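Local coordinates for periplasmic binding protein (Veillonella parvula, PDB 4MO9) that probably captures a substrate, perhaps a ferric siderophore, as the TroA-like solute-binding protein of an ABC importer, at residues L189-K194 with E337-V342; T229-D234 with K332-E337; N183-V188 with F322-F327. All coordinates share one frame; numbering follows the deposited sequence.

Interaction 1 of 3, residues L189-K194 with E337-V342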
loop_
_atom_site.group_PDB
_atom_site.type_symbol
_atom_site.label_atom_id
_atom_site.label_comp_id
_atom_site.label_asym_id
_atom_site.label_seq_id
_atom_site.Cartn_x
_atom_site.Cartn_y
_atom_site.Cartn_z
ATOM N N LEU A 189 1.330 -4.504 17.227
ATOM C CA LEU A 189 2.512 -5.353 17.355
ATOM C C LEU A 189 2.775 -5.750 18.807
ATOM O O LEU A 189 3.115 -6.901 19.083
ATOM C CB LEU A 189 3.743 -4.692 16.722
ATOM C CG LEU A 189 3.685 -4.480 15.207
ATOM C CD1 LEU A 189 4.914 -3.758 14.705
ATOM C CD2 LEU A 189 3.536 -5.812 14.488
ATOM N N ASP A 190 2.606 -4.812 19.739
ATOM C CA ASP A 190 2.760 -5.133 21.159
ATOM C C ASP A 190 1.753 -6.175 21.610
ATOM O O ASP A 190 2.104 -7.153 22.280
ATOM C CB ASP A 190 2.558 -3.903 22.038
ATOM C CG ASP A 190 2.857 -4.185 23.495
ATOM O OD1 ASP A 190 3.943 -4.740 23.779
ATOM O OD2 ASP A 190 2.008 -3.876 24.363
ATOM N N ARG A 191 0.489 -5.952 21.275
ATOM C CA ARG A 191 -0.562 -6.840 21.761
ATOM C C ARG A 191 -0.392 -8.237 21.161
ATOM O O ARG A 191 -0.496 -9.231 21.876
ATOM C CB ARG A 191 -1.954 -6.254 21.491
ATOM C CG ARG A 191 -3.053 -6.861 22.371
ATOM C CD ARG A 191 -4.402 -6.157 22.177
ATOM N NE ARG A 191 -4.394 -4.792 22.708
ATOM C CZ ARG A 191 -5.317 -3.871 22.435
ATOM N NH1 ARG A 191 -6.333 -4.162 21.630
ATOM N NH2 ARG A 191 -5.226 -2.660 22.963
ATOM N N VAL A 192 -0.089 -8.308 19.865
ATOM C CA VAL A 192 0.160 -9.589 19.190
ATOM C C VAL A 192 1.266 -10.391 19.882
ATOM O O VAL A 192 1.141 -11.613 20.079
ATOM C CB VAL A 192 0.515 -9.394 17.693
ATOM C CG1 VAL A 192 1.230 -10.623 17.142
ATOM C CG2 VAL A 192 -0.735 -9.089 16.879
ATOM N N SER A 193 2.329 -9.699 20.290
ATOM C CA SER A 193 3.464 -10.354 20.934
ATOM C C SER A 193 3.089 -10.972 22.270
ATOM O O SER A 193 3.781 -11.874 22.758
ATOM C CB SER A 193 4.634 -9.367 21.121
ATOM O OG SER A 193 4.436 -8.536 22.263
ATOM N N LYS A 194 2.002 -10.494 22.874
ATOM C CA LYS A 194 1.591 -10.989 24.187
ATOM C C LYS A 194 0.422 -11.975 24.143
ATOM O O LYS A 194 0.012 -12.508 25.179
ATOM C CB LYS A 194 1.292 -9.820 25.129
ATOM C CG LYS A 194 2.557 -9.194 25.690
ATOM C CD LYS A 194 2.426 -7.693 25.879
ATOM C CE LYS A 194 3.796 -7.083 26.200
ATOM N NZ LYS A 194 3.766 -5.597 26.294
ATOM N N GLU A 337 -11.636 -10.783 19.568
ATOM C CA GLU A 337 -11.926 -10.406 20.946
ATOM C C GLU A 337 -10.790 -9.610 21.586
ATOM O O GLU A 337 -11.016 -8.858 22.539
ATOM C CB GLU A 337 -12.248 -11.647 21.784
ATOM C CG GLU A 337 -13.448 -12.437 21.274
ATOM C CD GLU A 337 -14.777 -11.735 21.532
ATOM O OE1 GLU A 337 -15.764 -12.062 20.834
ATOM O OE2 GLU A 337 -14.837 -10.869 22.439
ATOM N N GLU A 338 -9.576 -9.764 21.064
ATOM C CA GLU A 338 -8.425 -9.045 21.613
ATOM C C GLU A 338 -8.315 -7.643 21.035
ATOM O O GLU A 338 -7.507 -6.840 21.513
ATOM C CB GLU A 338 -7.112 -9.798 21.352
ATOM C CG GLU A 338 -6.910 -11.045 22.187
ATOM C CD GLU A 338 -7.751 -12.209 21.702
ATOM O OE1 GLU A 338 -8.335 -12.116 20.595
ATOM O OE2 GLU A 338 -7.832 -13.220 22.429
ATOM N N PHE A 339 -9.124 -7.354 20.016
ATOM C CA PHE A 339 -9.037 -6.082 19.301
ATOM C C PHE A 339 -10.380 -5.370 19.102
ATOM O O PHE A 339 -10.602 -4.738 18.060
ATOM C CB PHE A 339 -8.315 -6.272 17.960
ATOM C CG PHE A 339 -6.830 -6.506 18.097
ATOM C CD1 PHE A 339 -5.950 -5.441 18.121
ATOM C CD2 PHE A 339 -6.322 -7.795 18.212
ATOM C CE1 PHE A 339 -4.571 -5.650 18.251
ATOM C CE2 PHE A 339 -4.956 -8.023 18.344
ATOM C CZ PHE A 339 -4.073 -6.944 18.362
ATOM N N LYS A 340 -11.248 -5.443 20.114
ATOM C CA LYS A 340 -12.551 -4.776 20.072
ATOM C C LYS A 340 -12.399 -3.263 20.100
ATOM O O LYS A 340 -13.295 -2.534 19.665
ATOM C CB LYS A 340 -13.442 -5.217 21.241
ATOM C CG LYS A 340 -13.662 -6.716 21.323
ATOM C CD LYS A 340 -14.797 -7.086 22.280
ATOM C CE LYS A 340 -16.162 -6.782 21.666
ATOM N NZ LYS A 340 -17.281 -7.483 22.376
ATOM N N ASP A 341 -11.262 -2.796 20.611
ATOM C CA ASP A 341 -11.010 -1.367 20.740
ATOM C C ASP A 341 -10.360 -0.793 19.483
ATOM O O ASP A 341 -9.955 0.382 19.453
ATOM C CB ASP A 341 -10.134 -1.092 21.973
ATOM C CG ASP A 341 -8.780 -1.787 21.901
ATOM O OD1 ASP A 341 -8.620 -2.710 21.077
ATOM O OD2 ASP A 341 -7.869 -1.411 22.675
ATOM N N VAL A 342 -10.251 -1.616 18.446
ATOM C CA VAL A 342 -9.637 -1.179 17.196
ATOM C C VAL A 342 -10.644 -1.203 16.043
ATOM O O VAL A 342 -11.396 -2.160 15.907
ATOM C CB VAL A 342 -8.395 -2.043 16.870
ATOM C CG1 VAL A 342 -8.022 -1.938 15.413
ATOM C CG2 VAL A 342 -7.215 -1.623 17.756
#
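Arg-191 of helix 171-194 meets Phe-339, Glu-338 and Asp-341 of the loop after helix 324-334, and it carries most of this contact. Its CD lies over one face of the Phe-339 ring, offset toward the rim, in a CH-pi contact 4.1 Å from the ring centroid. Arg-191 holds CG anti to the backbone N (chi1 -160°), and a bend at chi3 turns the guanidinium toward Asp-341. The two groups meet end-on and nearly coplanar in a two-pronged salt bridge. Arg-191 NH1 binds Asp-341 OD1 at 2.8 Å, and Arg-191 NH2 binds Asp-341 OD2 at 2.9 Å. Both carboxylate oxygens use their syn lone pairs. Arg-191 NH1 also donates to Glu-338 O at 2.9 Å, from within the carbonyl plane. That oxygen is tilted out of the guanidinium plane, and the bond is the more bent of the two made by NH1. Three bonds thus fix the rotation of the guanidinium. The next residue, Val-192, adds an apolar contact, with its CG2 4.2 Å from Phe-339 CZ. The carboxylate of Glu-338 leads elsewhere, to a salt bridge with Lys-197. Phe-339 to Val-342 form a type I beta turn. The bridge ties that turn to the C-terminal part of the long lobe-linking helix characteristic of TroA-like binding proteins.

Interaction 2 of 3, residues T229-D234 with K332-E337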
loop_
_atom_site.group_PDB
_atom_site.type_symbol
_atom_site.label_atom_id
_atom_site.label_comp_id
_atom_site.label_asym_id
_atom_site.label_seq_id
_atom_site.Cartn_x
_atom_site.Cartn_y
_atom_site.Cartn_z
ATOM N N THR A 229 1.894 -12.640 9.070
ATOM C CA THR A 229 2.778 -13.204 10.089
ATOM C C THR A 229 3.015 -12.241 11.264
ATOM O O THR A 229 2.954 -12.646 12.429
ATOM C CB THR A 229 4.119 -13.619 9.468
ATOM O OG1 THR A 229 3.880 -14.669 8.521
ATOM C CG2 THR A 229 5.083 -14.111 10.541
HETATM N N MSE A 230 3.269 -10.970 10.964
HETATM C CA MSE A 230 3.493 -9.981 12.017
HETATM C C MSE A 230 2.252 -9.765 12.873
HETATM O O MSE A 230 2.355 -9.398 14.049
HETATM C CB MSE A 230 3.929 -8.642 11.414
HETATM C CG MSE A 230 5.192 -8.731 10.581
HETATM SE SE MSE A 230 5.814 -6.935 10.052
HETATM C CE MSE A 230 5.826 -6.167 11.840
ATOM N N ALA A 231 1.083 -9.971 12.265
ATOM C CA ALA A 231 -0.193 -9.797 12.943
ATOM C C ALA A 231 -0.630 -11.089 13.630
ATOM O O ALA A 231 -1.761 -11.183 14.108
ATOM C CB ALA A 231 -1.262 -9.347 11.950
ATOM N N GLY A 232 0.246 -12.092 13.668
ATOM C CA GLY A 232 0.013 -13.257 14.505
ATOM C C GLY A 232 -0.706 -14.421 13.843
ATOM O O GLY A 232 -1.314 -15.246 14.538
ATOM N N ALA A 233 -0.636 -14.511 12.515
ATOM C CA ALA A 233 -1.249 -15.645 11.816
ATOM C C ALA A 233 -0.232 -16.695 11.359
ATOM O O ALA A 233 0.963 -16.399 11.197
ATOM C CB ALA A 233 -2.067 -15.167 10.638
ATOM N N ASP A 234 -0.715 -17.916 11.153
ATOM C CA ASP A 234 0.081 -18.974 10.539
ATOM C C ASP A 234 -0.265 -19.052 9.048
ATOM O O ASP A 234 -1.309 -19.594 8.673
ATOM C CB ASP A 234 -0.211 -20.319 11.219
ATOM C CG ASP A 234 0.709 -21.431 10.746
ATOM O OD1 ASP A 234 1.496 -21.202 9.803
ATOM O OD2 ASP A 234 0.640 -22.548 11.312
ATOM N N LYS A 332 -7.112 -7.690 14.013
ATOM C CA LYS A 332 -8.513 -7.773 14.437
ATOM C C LYS A 332 -9.237 -8.959 13.787
ATOM O O LYS A 332 -10.131 -9.563 14.399
ATOM C CB LYS A 332 -9.237 -6.451 14.137
ATOM C CG LYS A 332 -10.708 -6.386 14.542
ATOM C CD LYS A 332 -11.270 -4.995 14.206
ATOM C CE LYS A 332 -12.682 -4.779 14.730
ATOM N NZ LYS A 332 -12.738 -4.509 16.196
ATOM N N THR A 333 -8.849 -9.311 12.559
ATOM C CA THR A 333 -9.473 -10.450 11.862
ATOM C C THR A 333 -9.032 -11.759 12.508
ATOM O O THR A 333 -9.848 -12.657 12.763
ATOM C CB THR A 333 -9.086 -10.458 10.366
ATOM O OG1 THR A 333 -9.650 -9.304 9.723
ATOM C CG2 THR A 333 -9.580 -11.729 9.660
ATOM N N PHE A 334 -7.732 -11.858 12.780
ATOM C CA PHE A 334 -7.168 -13.048 13.404
ATOM C C PHE A 334 -7.560 -13.184 14.875
ATOM O O PHE A 334 -7.755 -14.295 15.354
ATOM C CB PHE A 334 -5.643 -13.059 13.264
ATOM C CG PHE A 334 -5.165 -12.943 11.839
ATOM C CD1 PHE A 334 -5.907 -13.487 10.806
ATOM C CD2 PHE A 334 -3.977 -12.275 11.533
ATOM C CE1 PHE A 334 -5.483 -13.377 9.490
ATOM C CE2 PHE A 334 -3.548 -12.161 10.217
ATOM C CZ PHE A 334 -4.310 -12.720 9.191
ATOM N N TYR A 335 -7.648 -12.058 15.589
ATOM C CA TYR A 335 -7.941 -12.081 17.030
ATOM C C TYR A 335 -9.031 -11.076 17.437
ATOM O O TYR A 335 -8.735 -10.074 18.103
ATOM C CB TYR A 335 -6.652 -11.795 17.819
ATOM C CG TYR A 335 -5.527 -12.774 17.543
ATOM C CD1 TYR A 335 -4.510 -12.458 16.658
ATOM C CD2 TYR A 335 -5.484 -14.018 18.169
ATOM C CE1 TYR A 335 -3.475 -13.344 16.395
ATOM C CE2 TYR A 335 -4.447 -14.916 17.918
ATOM C CZ TYR A 335 -3.447 -14.573 17.028
ATOM O OH TYR A 335 -2.405 -15.440 16.765
ATOM N N PRO A 336 -10.289 -11.346 17.037
ATOM C CA PRO A 336 -11.417 -10.412 17.165
ATOM C C PRO A 336 -11.659 -9.890 18.582
ATOM O O PRO A 336 -11.872 -8.686 18.763
ATOM C CB PRO A 336 -12.621 -11.253 16.709
ATOM C CG PRO A 336 -12.037 -12.246 15.766
ATOM C CD PRO A 336 -10.667 -12.571 16.311
ATOM N N GLU A 337 -11.636 -10.783 19.568
ATOM C CA GLU A 337 -11.926 -10.406 20.946
ATOM C C GLU A 337 -10.790 -9.610 21.586
ATOM O O GLU A 337 -11.016 -8.858 22.539
ATOM C CB GLU A 337 -12.248 -11.647 21.784
ATOM C CG GLU A 337 -13.448 -12.437 21.274
ATOM C CD GLU A 337 -14.777 -11.735 21.532
ATOM O OE1 GLU A 337 -15.764 -12.062 20.834
ATOM O OE2 GLU A 337 -14.837 -10.869 22.439
#
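The Phe-334 ring carries the methyl of Ala-233 on one face and the carbonyl of Ala-231 at its edge. Ala-233 CB sits 3.4 Å above the plane of the Phe-334 ring, offset toward the rim, in a close CH-pi contact. Phe-334 sets CG beside the backbone N (chi1 -55°), which brings the ring over Ala-233. Ala-231 O lies in the ring plane, 3.6 Å from Phe-334 CD2. Ala-231 CB also touches the ring, 4.0 Å from Phe-334 CD2.

The Tyr-335 ring receives the same turn at its edge. Ala-231 O is in its plane, 3.6 Å from Tyr-335 CE1. This oxygen thus meets the edges of both rings, buried and without a hydrogen-bond partner in the model. The hydroxyl is better served. Tyr-335 OH donates to Gly-232 O in a very short bond of 2.5 Å, a length to be read with caution.

Gly-232 has positive phi (92°) and is the C-prime residue of a Schellman motif that ends helix 224-230. Gly-232 N bonds back to Thr-229 O at 3.0 Å. A side chain would not fit here, because a CB would clash with Tyr-335 CE1 and with the preceding carbonyl. With an alanine in place of Phe-334, the Ala-233 methyl would probably lose its aromatic face and a gap would be likely to open beside Ala-231.

The contact joins the ends of two helices, 224-230 and 324-334, at the edge of the mixed sheet. Phe-334 also packs on Val-202 of strand 201-206 and on Ile-259 and Met-261 of strand 259-263. Tyr-335 lies against Ile-195, Lys-199 and Pro-200 of the loop before strand 201-206. Beyond the glycine turn the chain enters edge strand 234-235.

Interaction 3 of 3, residues N183-V188 with F322-F327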
loop_
_atom_site.group_PDB
_atom_site.type_symbol
_atom_site.label_atom_id
_atom_site.label_comp_id
_atom_site.label_asym_id
_atom_site.label_seq_id
_atom_site.Cartn_x
_atom_site.Cartn_y
_atom_site.Cartn_z
ATOM N N ASN A 183 1.124 5.229 16.837
ATOM C CA ASN A 183 0.132 4.875 17.861
ATOM C C ASN A 183 -0.501 3.529 17.509
ATOM O O ASN A 183 -0.673 2.660 18.363
ATOM C CB ASN A 183 -1.023 5.901 17.965
ATOM C CG ASN A 183 -0.575 7.298 18.392
ATOM O OD1 ASN A 183 0.514 7.492 18.948
ATOM N ND2 ASN A 183 -1.435 8.293 18.127
ATOM N N ARG A 184 -0.848 3.369 16.240
ATOM C CA ARG A 184 -1.691 2.241 15.823
ATOM C C ARG A 184 -0.908 0.962 15.581
ATOM O O ARG A 184 -1.314 -0.122 16.022
ATOM C CB ARG A 184 -2.502 2.628 14.586
ATOM C CG ARG A 184 -3.560 3.667 14.918
ATOM C CD ARG A 184 -4.132 4.327 13.693
ATOM N NE ARG A 184 -5.314 5.105 14.061
ATOM C CZ ARG A 184 -5.261 6.302 14.640
ATOM N NH1 ARG A 184 -4.087 6.865 14.895
ATOM N NH2 ARG A 184 -6.381 6.938 14.954
ATOM N N VAL A 185 0.225 1.077 14.899
ATOM C CA VAL A 185 1.004 -0.114 14.599
ATOM C C VAL A 185 1.626 -0.706 15.869
ATOM O O VAL A 185 1.650 -1.933 16.031
ATOM C CB VAL A 185 2.030 0.144 13.495
ATOM C CG1 VAL A 185 2.999 -1.030 13.359
ATOM C CG2 VAL A 185 1.302 0.378 12.183
ATOM N N THR A 186 2.079 0.148 16.793
ATOM C CA THR A 186 2.648 -0.365 18.044
ATOM C C THR A 186 1.616 -1.049 18.927
ATOM O O THR A 186 1.942 -2.042 19.581
ATOM C CB THR A 186 3.420 0.708 18.867
ATOM O OG1 THR A 186 2.524 1.761 19.255
ATOM C CG2 THR A 186 4.580 1.274 18.050
ATOM N N ARG A 187 0.386 -0.528 18.972
ATOM C CA ARG A 187 -0.683 -1.189 19.722
ATOM C C ARG A 187 -0.861 -2.611 19.190
ATOM O O ARG A 187 -0.917 -3.572 19.968
ATOM C CB ARG A 187 -2.014 -0.422 19.608
ATOM C CG ARG A 187 -3.182 -1.068 20.359
ATOM C CD ARG A 187 -4.515 -0.323 20.150
ATOM N NE ARG A 187 -4.528 0.988 20.804
ATOM C CZ ARG A 187 -4.360 2.150 20.172
ATOM N NH1 ARG A 187 -4.170 2.184 18.853
ATOM N NH2 ARG A 187 -4.380 3.286 20.868
ATOM N N VAL A 188 -0.935 -2.739 17.871
ATOM C CA VAL A 188 -1.068 -4.048 17.222
ATOM C C VAL A 188 0.117 -4.971 17.516
ATOM O O VAL A 188 -0.071 -6.092 18.014
ATOM C CB VAL A 188 -1.237 -3.919 15.691
ATOM C CG1 VAL A 188 -1.124 -5.295 15.015
ATOM C CG2 VAL A 188 -2.575 -3.261 15.343
ATOM N N PHE A 322 -0.520 5.094 4.882
ATOM C CA PHE A 322 -1.742 4.813 5.627
ATOM C C PHE A 322 -1.942 3.321 5.970
ATOM O O PHE A 322 -3.048 2.921 6.363
ATOM C CB PHE A 322 -2.987 5.371 4.892
ATOM C CG PHE A 322 -3.062 5.006 3.420
ATOM C CD1 PHE A 322 -2.723 3.726 2.976
ATOM C CD2 PHE A 322 -3.492 5.943 2.478
ATOM C CE1 PHE A 322 -2.791 3.391 1.623
ATOM C CE2 PHE A 322 -3.567 5.616 1.121
ATOM C CZ PHE A 322 -3.212 4.338 0.694
ATOM N N ASP A 323 -0.895 2.502 5.832
ATOM C CA ASP A 323 -1.071 1.047 5.979
ATOM C C ASP A 323 -1.247 0.552 7.417
ATOM O O ASP A 323 -1.418 -0.650 7.638
ATOM C CB ASP A 323 -0.024 0.214 5.189
ATOM C CG ASP A 323 1.356 0.158 5.848
ATOM O OD1 ASP A 323 1.540 0.504 7.046
ATOM O OD2 ASP A 323 2.304 -0.242 5.130
ATOM N N ALA A 324 -1.222 1.471 8.382
ATOM C CA ALA A 324 -1.527 1.109 9.768
ATOM C C ALA A 324 -2.895 0.444 9.836
ATOM O O ALA A 324 -3.135 -0.429 10.677
ATOM C CB ALA A 324 -1.501 2.338 10.664
ATOM N N ALA A 325 -3.796 0.869 8.954
ATOM C CA ALA A 325 -5.129 0.266 8.885
ATOM C C ALA A 325 -5.069 -1.215 8.508
ATOM O O ALA A 325 -5.942 -2.002 8.908
ATOM C CB ALA A 325 -6.010 1.025 7.907
ATOM N N VAL A 326 -4.067 -1.595 7.722
ATOM C CA VAL A 326 -3.926 -2.997 7.323
ATOM C C VAL A 326 -3.432 -3.825 8.505
ATOM O O VAL A 326 -3.913 -4.939 8.738
ATOM C CB VAL A 326 -2.946 -3.160 6.157
ATOM C CG1 VAL A 326 -2.783 -4.628 5.806
ATOM C CG2 VAL A 326 -3.443 -2.390 4.940
ATOM N N PHE A 327 -2.469 -3.283 9.245
ATOM C CA PHE A 327 -1.981 -3.943 10.462
ATOM C C PHE A 327 -3.155 -4.204 11.403
ATOM O O PHE A 327 -3.295 -5.302 11.947
ATOM C CB PHE A 327 -0.925 -3.072 11.176
ATOM C CG PHE A 327 0.473 -3.200 10.618
ATOM C CD1 PHE A 327 0.879 -2.420 9.540
ATOM C CD2 PHE A 327 1.399 -4.062 11.202
ATOM C CE1 PHE A 327 2.178 -2.509 9.034
ATOM C CE2 PHE A 327 2.717 -4.161 10.701
ATOM C CZ PHE A 327 3.105 -3.374 9.616
#
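Phe-327, Val-185 and Ala-324 form the centre of this helix-helix contact. It sets the first turn of helix 324-334 against helix 171-194, the long helix that links the two lobes in the TroA-like fold. No hydrogen bond crosses between the segments, so the join is apolar.

Both methyls of Val-185 meet Phe-327, and CG2 reaches Ala-324 as well. CG1 lies over one face of the Phe-327 ring, offset toward the rim. Val-185 CG1 makes a CH-pi contact 4.1 Å from the Phe-327 centroid. Val-185 CG2 meets the same ring at CD1 of Phe-327, 3.9 Å away. It also reaches the methyl of Ala-324, with 3.7 Å between Val-185 CG2 and Ala-324 CB. With chi1 at 170°, Val-185 CG1 stands opposite the backbone N and CG2 beside it, which lets one methyl serve the ring while the other serves both partners.

Ala-324 lets the backbones approach closely. Its CA is 5.6 Å from the CA of Val-185, and its small side chain points at the other helix. The aliphatic base of Arg-184 borders the same methyl, with Arg-184 CB 4.1 Å from Ala-324 CB. The arginine's polar end turns away to Phe-180, with a cation-pi contact to the ring and a hydrogen bond to the carbonyl.

Phe-327 is also packed by Leu-227 and Met-230 of helix 224-230, so helices 171-194 and 224-230 both pack on this ring of helix 324-334. Within its own turn, Asp-323 O lies in the ring plane at the edge of Phe-327 and accepts from both Phe-327 N and Val-326 N. Val-188 rests against backbone, with its CG1 3.8 Å from Phe-327 O.

How the interactions relate
Helix 171-194 carries one side of interactions 1 and 3, whose centres are about 11 Å apart. Helix 324-334 and the loop after it supply the other side of all three. Interactions 1 and 2 are closest, about 8 Å between centres, and share Glu-337. Lys-332 NZ joins them, probably bonding to Val-342 O at 2.7 Å and to Phe-339 O at 2.8 Å. The selenomethionine Met-230 bridges further: its CE is 3.5 Å from Leu-189 CD2 and 3.9 Å from Phe-327 CE2. None of the three includes Trp-45, Ala-48, Ser-73 or Arg-78, which line the trimethylamine oxide pocket.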